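Agarase (Pseudoalteromonas fuliginea, PDB 6XJ9) is a family 50 glycoside hydrolase that probably cleaves the beta-1,4 linkages of agarose, a polysaccharide of red algal cell walls. Local coordinates at residues V61-Q64 / Y70-I73; I105-S110 / V169-M174; T195-E200 / Y696-N701. All blocks are in the same frame, centred on the assembly; numbering follows the deposited sequence.

Interactions 1 and 2 lie inside the N-terminal CBM-like beta domain. Interaction 3 ties that domain to the probable catalytic barrel through helix 689-704. Interactions 1 and 3 are in direct touch: F63 N lies 3.0 Å from K199 O, a probable hydrogen bond between the neighbouring strands 58-63 and 199-210. Their centres are about 15 Å apart. The centres of interactions 1 and 2 are about 16 Å apart, and both contacts reach strand 185-193, where I73, I105 and L107 all touch I190. Interactions 2 and 3 do not touch, with centres about 21 Å apart. The first two are apolar; the third has a histidine-aspartate hydrogen bond.

Interaction 1 (V61-Q64 / Y70-I73); sequences VQFQ and YASI
F63 presents the edge of its ring to A71. The methyl CB of A71 lies close to the ring plane, 3.8 Å from F63 CD1. Further round the same edge, F63 CE1 is 4.0 Å from S72 CA, so the ring also runs along the backbone of the partner strand. F63 does not start out pointing at that strand. The first torsion brings it there: CG stands anti to the carbonyl carbon (chi1 -63°) and carries the ring across to 70-73. Within its own strand, V61 CG1 lies over one face of this ring, offset toward the rim, and should limit how the ring can turn.

I73 makes the second meeting point. Its side chain is extended, and its end methyl CD1 comes 4.1 Å from V61 CG2. V61 thus gives one methyl to the F63 ring and the other to I73.

The strands run antiparallel, at 166° between their short axes. They do not bond to each other. The CA atoms of F63 and A71 are 5.7 Å apart, while those of V61 and I73 are 7.8 Å apart, so the pair opens with distance from the turn that joins it. This is side-chain packing between two layers, consistent with the beta sandwich of a CBM-like domain. Each strand bonds to other neighbours. Strand 58-63 pairs with 50-55 and 199-210, and F63 packs on L201. Strand 70-75 pairs with 45-48 and 185-193, with I73 on I190.

Interaction 2 (I105-S110 / V169-M174); sequences IYLDIS and VQFISM
F171 lies against L107 and I105, and the whole contact turns on its ring. Segment 169-174 begins with V169, which packs on V121 and Y131. Q170 follows and rests on Y132 and K134 of strand 128-134. At F171 the strand is interrupted, and the side chain turns inward to strand 103-111.

The methyl CD2 of L107 sits over the centre of the F171 ring, 3.6 Å from the centroid. It lies only 7° off the ring normal. This is a CH-pi contact made squarely on the face. L107 CB lies on the same face, near the rim, 3.6 Å from F171 CE2. L107 CG is anti to the backbone N (chi1 165°), which lets CB and CD2 both lie against the ring. I105 comes in beside L107. Its CD1 is 3.9 Å from F171 CE2, the two side chains crossing at about a right angle. V121 and Y131 also touch F171.

I172 packs on H680, P681 and H685. S173 touches Y117 and K178. M174 heads back toward the partner strand, and its CE comes within 4.8 Å of Y106 CE2, a loose approach.

Both segments pair antiparallel with strand 116-123, and the contact links these two neighbours of it through their side chains, as part of the buried core of the CBM-like domain. L107 and I105 continue it to I190. The chemistry is wholly apolar. Two aliphatic residues and one aromatic ring meet by dispersion and CH-pi attraction, so the fit depends on shape and not on directed polar bonds.

Interaction 3 (T195-E200 / Y696-N701); sequences TLHDKE and YTDYMN
H197 and D698 reach each other because each side chain has CG anti to its own carbonyl carbon, with chi1 -56° in H197 and -77° in D698. The result is a histidine-carboxylate hydrogen bond at the junction of the CBM-like domain and the probable catalytic barrel. Helix 689-704, which carries D698, connects the parallel neighbouring strands 664-666 and 709-714. It is thus the helix of a beta-alpha-beta crossover, as in the (beta/alpha)8 barrels of such agarases.

H197 NE2 donates to D698 OD2 over 3.0 Å, in a moderately bent bond. The oxygen lies near the plane of the imidazole, at its edge. Relative to D698, the nitrogen comes from above the carboxylate plane, 61° out of it. The ring and carboxylate planes are also strongly turned against each other. H101 stacks on the H197 ring and should help hold it in this orientation.

L196 adds a van der Waals contact. Its CD1 lies 3.5 Å from D698 O, on the helix backbone, and 4.1 Å from D698 CB. L196 and H197 therefore meet the same residue at two places, main chain and carboxylate.

Other bonds join the same two parts of the protein. K199 NZ forms a salt bridge with E647, and T195 O accepts from R650 NH1. On the helix, Y699 turns away from the 195-200 segment, its hydroxyl bonded to A644 O.

The carbonyl of H197 is held as well: it is bonded to S65 OG, and H197 O also accepts from T195 OG1 at 2.6 Å.

Interaction 1 (V61-Q64 / Y70-I73)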
ATOM      1  N   VAL A  61       9.225  14.071  21.389  1.00 28.28           N
ATOM      2  CA  VAL A  61       8.173  13.692  22.314  1.00 27.96           C
ATOM      3  C   VAL A  61       7.905  12.209  22.090  1.00 28.46           C
ATOM      4  O   VAL A  61       7.558  11.822  20.972  1.00 29.08           O
ATOM      5  CB  VAL A  61       6.907  14.534  22.059  1.00 27.60           C
ATOM      6  CG1 VAL A  61       5.798  14.210  23.050  1.00 26.34           C
ATOM      7  CG2 VAL A  61       7.190  16.034  22.034  1.00 27.46           C
ATOM      8  N   GLN A  62       8.140  11.392  23.127  1.00 28.50           N
ATOM      9  CA  GLN A  62       7.778   9.977  23.116  1.00 28.28           C
ATOM     10  C   GLN A  62       6.528   9.775  23.966  1.00 26.20           C
ATOM     11  O   GLN A  62       6.606   9.721  25.191  1.00 24.91           O
ATOM     12  CB  GLN A  62       8.933   9.114  23.621  1.00 31.30           C
ATOM     13  CG  GLN A  62      10.013   8.888  22.573  1.00 36.61           C
ATOM     14  CD  GLN A  62      11.378   8.659  23.173  1.00 38.88           C
ATOM     15  OE1 GLN A  62      11.515   8.333  24.350  1.00 43.83           O
ATOM     16  NE2 GLN A  62      12.406   8.837  22.358  1.00 41.22           N
ATOM     17  N   PHE A  63       5.374   9.709  23.292  1.00 24.96           N
ATOM     18  CA  PHE A  63       4.090   9.510  23.943  1.00 24.47           C
ATOM     19  C   PHE A  63       4.015   8.069  24.434  1.00 23.62           C
ATOM     20  O   PHE A  63       4.241   7.141  23.669  1.00 22.06           O
ATOM     21  CB  PHE A  63       2.932   9.754  22.966  1.00 24.33           C
ATOM     22  CG  PHE A  63       2.815  11.155  22.413  1.00 24.81           C
ATOM     23  CD1 PHE A  63       2.140  12.143  23.121  1.00 24.57           C
ATOM     24  CD2 PHE A  63       3.356  11.477  21.177  1.00 23.28           C
ATOM     25  CE1 PHE A  63       2.028  13.431  22.608  1.00 25.54           C
ATOM     26  CE2 PHE A  63       3.245  12.761  20.665  1.00 25.53           C
ATOM     27  CZ  PHE A  63       2.577  13.736  21.379  1.00 26.25           C
ATOM     28  N   GLN A  64       3.709   7.891  25.720  1.00 24.18           N
ATOM     29  CA  GLN A  64       3.669   6.551  26.284  1.00 26.87           C
ATOM     30  C   GLN A  64       2.250   6.017  26.099  1.00 26.46           C
ATOM     31  O   GLN A  64       1.569   5.680  27.064  1.00 26.16           O
ATOM     32  CB  GLN A  64       4.145   6.568  27.740  1.00 29.67           C
ATOM     33  CG  GLN A  64       5.547   7.145  27.921  1.00 32.14           C
ATOM     34  CD  GLN A  64       5.927   7.293  29.376  1.00 36.65           C
ATOM     35  OE1 GLN A  64       5.161   7.792  30.201  1.00 38.44           O
ATOM     36  NE2 GLN A  64       7.132   6.854  29.706  1.00 40.44           N
ATOM     37  N   TYR A  70      -4.417   8.261  27.217  1.00 22.56           N
ATOM     38  CA  TYR A  70      -4.216   9.675  26.952  1.00 24.80           C
ATOM     39  C   TYR A  70      -2.767  10.036  27.281  1.00 24.15           C
ATOM     40  O   TYR A  70      -2.306   9.782  28.389  1.00 27.08           O
ATOM     41  CB  TYR A  70      -5.192  10.542  27.759  1.00 25.93           C
ATOM     42  CG  TYR A  70      -5.015  12.025  27.537  1.00 25.91           C
ATOM     43  CD1 TYR A  70      -5.691  12.671  26.514  1.00 24.35           C
ATOM     44  CD2 TYR A  70      -4.148  12.774  28.323  1.00 26.07           C
ATOM     45  CE1 TYR A  70      -5.517  14.026  26.273  1.00 25.28           C
ATOM     46  CE2 TYR A  70      -3.962  14.134  28.099  1.00 28.57           C
ATOM     47  CZ  TYR A  70      -4.654  14.759  27.071  1.00 26.53           C
ATOM     48  OH  TYR A  70      -4.505  16.094  26.852  1.00 28.66           O
ATOM     49  N   ALA A  71      -2.054  10.594  26.297  1.00 23.14           N
ATOM     50  CA  ALA A  71      -0.729  11.168  26.491  1.00 23.40           C
ATOM     51  C   ALA A  71      -0.691  12.535  25.814  1.00 24.55           C
ATOM     52  O   ALA A  71      -1.403  12.745  24.831  1.00 25.27           O
ATOM     53  CB  ALA A  71       0.326  10.256  25.921  1.00 20.83           C
ATOM     54  N   SER A  72       0.126  13.462  26.333  1.00 23.60           N
ATOM     55  CA  SER A  72       0.096  14.810  25.787  1.00 25.36           C
ATOM     56  C   SER A  72       1.350  15.621  26.122  1.00 26.69           C
ATOM     57  O   SER A  72       2.059  15.351  27.089  1.00 25.02           O
ATOM     58  CB  SER A  72      -1.144  15.540  26.235  1.00 26.11           C
ATOM     59  OG  SER A  72      -1.018  15.965  27.586  1.00 26.87           O
ATOM     60  N   ILE A  73       1.589  16.644  25.295  1.00 28.04           N
ATOM     61  CA  ILE A  73       2.439  17.766  25.653  1.00 29.08           C
ATOM     62  C   ILE A  73       1.554  19.006  25.632  1.00 30.77           C
ATOM     63  O   ILE A  73       0.771  19.202  24.697  1.00 30.50           O
ATOM     64  CB  ILE A  73       3.651  17.878  24.703  1.00 29.19           C
ATOM     65  CG1 ILE A  73       4.481  19.139  24.973  1.00 29.80           C
ATOM     66  CG2 ILE A  73       3.212  17.784  23.246  1.00 28.56           C
ATOM     67  CD1 ILE A  73       5.909  19.047  24.500  1.00 30.04           C
TER

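Interaction 2 (I105-S110 / V169-M174)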
ATOM      1  N   ILE A 105      -2.521  13.179  15.820  1.00 21.99           N
ATOM      2  CA  ILE A 105      -2.478  14.087  16.959  1.00 22.40           C
ATOM      3  C   ILE A 105      -3.816  14.815  17.064  1.00 22.09           C
ATOM      4  O   ILE A 105      -4.493  15.060  16.068  1.00 23.12           O
ATOM      5  CB  ILE A 105      -1.292  15.072  16.872  1.00 21.28           C
ATOM      6  CG1 ILE A 105      -1.302  15.856  15.554  1.00 21.64           C
ATOM      7  CG2 ILE A 105       0.028  14.351  17.081  1.00 20.44           C
ATOM      8  CD1 ILE A 105      -0.238  16.924  15.453  1.00 22.03           C
ATOM      9  N   TYR A 106      -4.198  15.114  18.303  1.00 21.15           N
ATOM     10  CA  TYR A 106      -5.326  15.976  18.578  1.00 21.40           C
ATOM     11  C   TYR A 106      -4.754  17.302  19.060  1.00 23.40           C
ATOM     12  O   TYR A 106      -3.858  17.316  19.907  1.00 21.56           O
ATOM     13  CB  TYR A 106      -6.239  15.317  19.615  1.00 21.72           C
ATOM     14  CG  TYR A 106      -6.982  14.115  19.082  1.00 20.50           C
ATOM     15  CD1 TYR A 106      -6.365  12.875  19.001  1.00 19.44           C
ATOM     16  CD2 TYR A 106      -8.298  14.223  18.654  1.00 19.90           C
ATOM     17  CE1 TYR A 106      -7.039  11.767  18.499  1.00 19.35           C
ATOM     18  CE2 TYR A 106      -8.991  13.123  18.164  1.00 19.02           C
ATOM     19  CZ  TYR A 106      -8.349  11.893  18.073  1.00 20.13           C
ATOM     20  OH  TYR A 106      -9.019  10.800  17.582  1.00 20.36           O
ATOM     21  N   LEU A 107      -5.260  18.396  18.473  1.00 23.62           N
ATOM     22  CA  LEU A 107      -4.835  19.733  18.837  1.00 24.02           C
ATOM     23  C   LEU A 107      -5.999  20.423  19.539  1.00 25.67           C
ATOM     24  O   LEU A 107      -7.010  20.735  18.909  1.00 27.12           O
ATOM     25  CB  LEU A 107      -4.383  20.479  17.575  1.00 23.76           C
ATOM     26  CG  LEU A 107      -4.240  21.997  17.700  1.00 24.08           C
ATOM     27  CD1 LEU A 107      -3.179  22.363  18.723  1.00 24.65           C
ATOM     28  CD2 LEU A 107      -3.902  22.614  16.347  1.00 24.43           C
ATOM     29  N   ASP A 108      -5.854  20.602  20.857  1.00 24.60           N
ATOM     30  CA  ASP A 108      -6.852  21.297  21.652  1.00 26.73           C
ATOM     31  C   ASP A 108      -6.297  22.652  22.082  1.00 26.80           C
ATOM     32  O   ASP A 108      -5.193  22.738  22.613  1.00 26.19           O
ATOM     33  CB  ASP A 108      -7.326  20.473  22.846  1.00 25.90           C
ATOM     34  CG  ASP A 108      -8.161  19.283  22.430  1.00 27.13           C
ATOM     35  OD1 ASP A 108      -7.567  18.270  22.003  1.00 26.09           O
ATOM     36  OD2 ASP A 108      -9.394  19.388  22.526  1.00 26.27           O
ATOM     37  N   ILE A 109      -7.066  23.699  21.775  1.00 29.16           N
ATOM     38  CA  ILE A 109      -6.773  25.064  22.183  1.00 29.48           C
ATOM     39  C   ILE A 109      -7.907  25.517  23.105  1.00 31.07           C
ATOM     40  O   ILE A 109      -9.080  25.364  22.767  1.00 31.01           O
ATOM     41  CB  ILE A 109      -6.604  25.970  20.948  1.00 28.54           C
ATOM     42  CG1 ILE A 109      -5.597  25.393  19.947  1.00 27.26           C
ATOM     43  CG2 ILE A 109      -6.231  27.389  21.358  1.00 29.68           C
ATOM     44  CD1 ILE A 109      -5.682  25.991  18.557  1.00 28.56           C
ATOM     45  N   SER A 110      -7.531  26.027  24.284  1.00 32.10           N
ATOM     46  CA  SER A 110      -8.452  26.410  25.346  1.00 34.88           C
ATOM     47  C   SER A 110      -8.225  27.875  25.716  1.00 36.20           C
ATOM     48  O   SER A 110      -7.081  28.329  25.766  1.00 34.78           O
ATOM     49  CB  SER A 110      -8.270  25.528  26.568  1.00 36.11           C
ATOM     50  OG  SER A 110      -8.263  24.146  26.225  1.00 35.91           O
ATOM     51  N   VAL A 169      -0.276  21.009   5.435  1.00 26.43           N
ATOM     52  CA  VAL A 169      -1.414  20.182   5.802  1.00 25.73           C
ATOM     53  C   VAL A 169      -2.282  20.925   6.812  1.00 26.12           C
ATOM     54  O   VAL A 169      -1.841  21.249   7.918  1.00 24.38           O
ATOM     55  CB  VAL A 169      -0.962  18.830   6.386  1.00 24.30           C
ATOM     56  CG1 VAL A 169      -2.155  17.905   6.611  1.00 23.66           C
ATOM     57  CG2 VAL A 169       0.103  18.167   5.527  1.00 25.29           C
ATOM     58  N   GLN A 170      -3.543  21.131   6.436  1.00 25.54           N
ATOM     59  CA  GLN A 170      -4.485  21.754   7.342  1.00 24.84           C
ATOM     60  C   GLN A 170      -4.988  20.720   8.352  1.00 25.29           C
ATOM     61  O   GLN A 170      -5.331  19.600   7.985  1.00 22.60           O
ATOM     62  CB  GLN A 170      -5.636  22.387   6.562  1.00 24.19           C
ATOM     63  CG  GLN A 170      -6.614  23.122   7.465  1.00 26.07           C
ATOM     64  CD  GLN A 170      -7.751  23.817   6.753  1.00 28.13           C
ATOM     65  OE1 GLN A 170      -7.956  23.677   5.546  1.00 29.74           O
ATOM     66  NE2 GLN A 170      -8.517  24.574   7.516  1.00 27.33           N
ATOM     67  N   PHE A 171      -5.035  21.115   9.633  1.00 24.59           N
ATOM     68  CA  PHE A 171      -5.707  20.321  10.652  1.00 24.07           C
ATOM     69  C   PHE A 171      -7.185  20.191  10.295  1.00 24.62           C
ATOM     70  O   PHE A 171      -7.780  21.112   9.732  1.00 23.54           O
ATOM     71  CB  PHE A 171      -5.587  20.975  12.034  1.00 25.76           C
ATOM     72  CG  PHE A 171      -4.296  20.720  12.775  1.00 25.32           C
ATOM     73  CD1 PHE A 171      -3.195  21.546  12.593  1.00 24.74           C
ATOM     74  CD2 PHE A 171      -4.187  19.666  13.670  1.00 25.63           C
ATOM     75  CE1 PHE A 171      -2.015  21.326  13.289  1.00 24.39           C
ATOM     76  CE2 PHE A 171      -3.010  19.454  14.374  1.00 24.84           C
ATOM     77  CZ  PHE A 171      -1.923  20.279  14.175  1.00 23.99           C
ATOM     78  N   ILE A 172      -7.774  19.042  10.657  1.00 25.52           N
ATOM     79  CA  ILE A 172      -9.204  18.822  10.491  1.00 24.77           C
ATOM     80  C   ILE A 172      -9.934  19.319  11.737  1.00 26.49           C
ATOM     81  O   ILE A 172      -9.648  18.874  12.849  1.00 23.71           O
ATOM     82  CB  ILE A 172      -9.494  17.329  10.215  1.00 25.99           C
ATOM     83  CG1 ILE A 172      -8.652  16.771   9.061  1.00 27.41           C
ATOM     84  CG2 ILE A 172     -10.977  17.099   9.997  1.00 24.42           C
ATOM     85  CD1 ILE A 172      -8.789  17.530   7.750  1.00 28.31           C
ATOM     86  N   SER A 173     -10.895  20.235  11.535  1.00 28.44           N
ATOM     87  CA  SER A 173     -11.730  20.710  12.630  1.00 31.81           C
ATOM     88  C   SER A 173     -12.666  19.589  13.084  1.00 32.05           C
ATOM     89  O   SER A 173     -13.415  19.048  12.282  1.00 33.56           O
ATOM     90  CB  SER A 173     -12.497  21.948  12.223  1.00 33.69           C
ATOM     91  OG  SER A 173     -11.603  22.955  11.774  1.00 35.99           O
ATOM     92  N   MET A 174     -12.617  19.242  14.376  1.00 33.33           N
ATOM     93  CA  MET A 174     -13.346  18.080  14.857  1.00 31.81           C
ATOM     94  C   MET A 174     -14.582  18.497  15.657  1.00 33.98           C
ATOM     95  O   MET A 174     -15.698  18.162  15.265  1.00 34.96           O
ATOM     96  CB  MET A 174     -12.445  17.151  15.677  1.00 29.97           C
ATOM     97  CG  MET A 174     -11.182  16.709  14.939  1.00 28.49           C
ATOM     98  SD  MET A 174     -11.452  15.587  13.527  1.00 28.69           S
ATOM     99  CE  MET A 174     -11.754  14.029  14.360  1.00 26.73           C
TER

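Interaction 3 (T195-E200 / Y696-N701)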
ATOM      1  N   THR A 195      -4.508   4.639  21.329  1.00 19.10           N
ATOM      2  CA  THR A 195      -3.787   3.915  20.297  1.00 20.94           C
ATOM      3  C   THR A 195      -3.577   2.479  20.773  1.00 20.13           C
ATOM      4  O   THR A 195      -3.951   2.135  21.897  1.00 19.91           O
ATOM      5  CB  THR A 195      -2.439   4.575  19.964  1.00 21.91           C
ATOM      6  OG1 THR A 195      -1.615   4.557  21.129  1.00 23.05           O
ATOM      7  CG2 THR A 195      -2.570   6.004  19.481  1.00 21.88           C
ATOM      8  N   LEU A 196      -2.973   1.656  19.914  1.00 19.42           N
ATOM      9  CA  LEU A 196      -2.459   0.370  20.370  1.00 21.12           C
ATOM     10  C   LEU A 196      -0.953   0.447  20.598  1.00 23.36           C
ATOM     11  O   LEU A 196      -0.393  -0.413  21.282  1.00 25.58           O
ATOM     12  CB  LEU A 196      -2.831  -0.722  19.360  1.00 17.97           C
ATOM     13  CG  LEU A 196      -4.331  -0.866  19.110  1.00 17.76           C
ATOM     14  CD1 LEU A 196      -4.607  -1.918  18.030  1.00 18.48           C
ATOM     15  CD2 LEU A 196      -5.069  -1.203  20.407  1.00 17.37           C
ATOM     16  N   HIS A 197      -0.319   1.476  20.018  1.00 24.23           N
ATOM     17  CA  HIS A 197       1.133   1.602  19.979  1.00 25.32           C
ATOM     18  C   HIS A 197       1.591   2.907  20.628  1.00 24.55           C
ATOM     19  O   HIS A 197       0.856   3.898  20.628  1.00 25.26           O
ATOM     20  CB  HIS A 197       1.640   1.581  18.524  1.00 25.06           C
ATOM     21  CG  HIS A 197       1.224   0.385  17.732  1.00 27.61           C
ATOM     22  ND1 HIS A 197       1.430  -0.900  18.176  1.00 28.56           N
ATOM     23  CD2 HIS A 197       0.623   0.276  16.526  1.00 28.23           C
ATOM     24  CE1 HIS A 197       0.971  -1.759  17.285  1.00 29.02           C
ATOM     25  NE2 HIS A 197       0.467  -1.059  16.260  1.00 28.98           N
ATOM     26  N   ASP A 198       2.825   2.894  21.153  1.00 25.22           N
ATOM     27  CA  ASP A 198       3.567   4.113  21.455  1.00 25.42           C
ATOM     28  C   ASP A 198       3.753   4.912  20.162  1.00 23.89           C
ATOM     29  O   ASP A 198       4.026   4.342  19.103  1.00 22.70           O
ATOM     30  CB  ASP A 198       4.945   3.828  22.083  1.00 24.94           C
ATOM     31  CG  ASP A 198       4.927   3.368  23.534  1.00 26.95           C
ATOM     32  OD1 ASP A 198       3.949   3.667  24.256  1.00 28.04           O
ATOM     33  OD2 ASP A 198       5.898   2.717  23.943  1.00 27.84           O
ATOM     34  N   LYS A 199       3.577   6.240  20.259  1.00 24.11           N
ATOM     35  CA  LYS A 199       3.755   7.143  19.133  1.00 23.62           C
ATOM     36  C   LYS A 199       4.832   8.160  19.498  1.00 24.65           C
ATOM     37  O   LYS A 199       5.130   8.341  20.677  1.00 23.51           O
ATOM     38  CB  LYS A 199       2.438   7.843  18.785  1.00 23.55           C
ATOM     39  CG  LYS A 199       1.225   6.922  18.678  1.00 23.46           C
ATOM     40  CD  LYS A 199       1.420   5.800  17.687  1.00 23.94           C
ATOM     41  CE  LYS A 199       0.759   6.056  16.356  1.00 24.95           C
ATOM     42  NZ  LYS A 199      -0.709   5.857  16.383  1.00 21.01           N
ATOM     43  N   GLU A 200       5.420   8.787  18.471  1.00 25.65           N
ATOM     44  CA  GLU A 200       6.474   9.771  18.658  1.00 27.44           C
ATOM     45  C   GLU A 200       6.205  10.994  17.788  1.00 27.37           C
ATOM     46  O   GLU A 200       5.521  10.914  16.764  1.00 27.01           O
ATOM     47  CB  GLU A 200       7.819   9.209  18.214  1.00 30.05           C
ATOM     48  CG  GLU A 200       8.433   8.219  19.187  1.00 34.73           C
ATOM     49  CD  GLU A 200       9.859   7.861  18.800  1.00 36.17           C
ATOM     50  OE1 GLU A 200      10.198   6.666  18.829  1.00 38.06           O
ATOM     51  OE2 GLU A 200      10.626   8.781  18.463  1.00 37.73           O
ATOM     52  N   TYR A 696      -6.378  -0.610   9.904  1.00 18.30           N
ATOM     53  CA  TYR A 696      -7.480  -1.556   9.837  1.00 19.55           C
ATOM     54  C   TYR A 696      -7.052  -2.903  10.418  1.00 19.22           C
ATOM     55  O   TYR A 696      -7.739  -3.463  11.271  1.00 20.09           O
ATOM     56  CB  TYR A 696      -7.873  -1.771   8.374  1.00 19.64           C
ATOM     57  CG  TYR A 696      -8.922  -2.833   8.169  1.00 20.32           C
ATOM     58  CD1 TYR A 696     -10.260  -2.530   8.345  1.00 20.23           C
ATOM     59  CD2 TYR A 696      -8.585  -4.129   7.795  1.00 21.05           C
ATOM     60  CE1 TYR A 696     -11.251  -3.481   8.153  1.00 21.56           C
ATOM     61  CE2 TYR A 696      -9.570  -5.089   7.589  1.00 22.45           C
ATOM     62  CZ  TYR A 696     -10.904  -4.764   7.781  1.00 22.55           C
ATOM     63  OH  TYR A 696     -11.899  -5.688   7.612  1.00 25.73           O
ATOM     64  N   THR A 697      -5.926  -3.428   9.923  1.00 18.49           N
ATOM     65  CA  THR A 697      -5.408  -4.736  10.317  1.00 19.23           C
ATOM     66  C   THR A 697      -5.155  -4.789  11.828  1.00 20.18           C
ATOM     67  O   THR A 697      -5.537  -5.754  12.487  1.00 21.44           O
ATOM     68  CB  THR A 697      -4.143  -5.071   9.510  1.00 18.41           C
ATOM     69  OG1 THR A 697      -4.600  -5.291   8.177  1.00 17.53           O
ATOM     70  CG2 THR A 697      -3.394  -6.301   9.987  1.00 19.34           C
ATOM     71  N   ASP A 698      -4.499  -3.755  12.366  1.00 19.16           N
ATOM     72  CA  ASP A 698      -4.223  -3.657  13.793  1.00 20.30           C
ATOM     73  C   ASP A 698      -5.525  -3.677  14.588  1.00 19.10           C
ATOM     74  O   ASP A 698      -5.592  -4.330  15.627  1.00 19.51           O
ATOM     75  CB  ASP A 698      -3.462  -2.375  14.147  1.00 20.82           C
ATOM     76  CG  ASP A 698      -1.977  -2.430  13.811  1.00 24.12           C
ATOM     77  OD1 ASP A 698      -1.477  -3.545  13.543  1.00 24.37           O
ATOM     78  OD2 ASP A 698      -1.324  -1.356  13.849  1.00 25.60           O
ATOM     79  N   TYR A 699      -6.528  -2.927  14.110  1.00 18.48           N
ATOM     80  CA  TYR A 699      -7.791  -2.782  14.822  1.00 18.78           C
ATOM     81  C   TYR A 699      -8.471  -4.142  14.889  1.00 18.02           C
ATOM     82  O   TYR A 699      -8.941  -4.560  15.942  1.00 18.67           O
ATOM     83  CB  TYR A 699      -8.742  -1.810  14.105  1.00 17.61           C
ATOM     84  CG  TYR A 699     -10.008  -1.510  14.872  1.00 17.18           C
ATOM     85  CD1 TYR A 699     -11.031  -2.443  14.963  1.00 17.39           C
ATOM     86  CD2 TYR A 699     -10.191  -0.293  15.511  1.00 17.50           C
ATOM     87  CE1 TYR A 699     -12.196  -2.177  15.663  1.00 16.97           C
ATOM     88  CE2 TYR A 699     -11.352  -0.009  16.215  1.00 16.78           C
ATOM     89  CZ  TYR A 699     -12.361  -0.952  16.290  1.00 16.73           C
ATOM     90  OH  TYR A 699     -13.501  -0.689  16.993  1.00 15.45           O
ATOM     91  N   MET A 700      -8.506  -4.820  13.742  1.00 18.21           N
ATOM     92  CA  MET A 700      -9.173  -6.108  13.622  1.00 18.62           C
ATOM     93  C   MET A 700      -8.424  -7.180  14.413  1.00 18.97           C
ATOM     94  O   MET A 700      -9.052  -8.089  14.970  1.00 19.87           O
ATOM     95  CB  MET A 700      -9.318  -6.518  12.150  1.00 17.74           C
ATOM     96  CG  MET A 700     -10.488  -5.809  11.435  1.00 18.07           C
ATOM     97  SD  MET A 700     -12.097  -5.947  12.319  1.00 19.01           S
ATOM     98  CE  MET A 700     -12.246  -7.731  12.432  1.00 18.44           C
ATOM     99  N   ASN A 701      -7.095  -7.042  14.507  1.00 18.39           N
ATOM    100  CA  ASN A 701      -6.315  -7.957  15.325  1.00 20.32           C
ATOM    101  C   ASN A 701      -6.709  -7.822  16.793  1.00 20.49           C
ATOM    102  O   ASN A 701      -6.743  -8.821  17.516  1.00 20.48           O
ATOM    103  CB  ASN A 701      -4.806  -7.810  15.104  1.00 21.19           C
ATOM    104  CG  ASN A 701      -4.336  -8.501  13.843  1.00 22.59           C
ATOM    105  OD1 ASN A 701      -4.943  -9.477  13.409  1.00 24.84           O
ATOM    106  ND2 ASN A 701      -3.246  -8.026  13.263  1.00 22.41           N
TER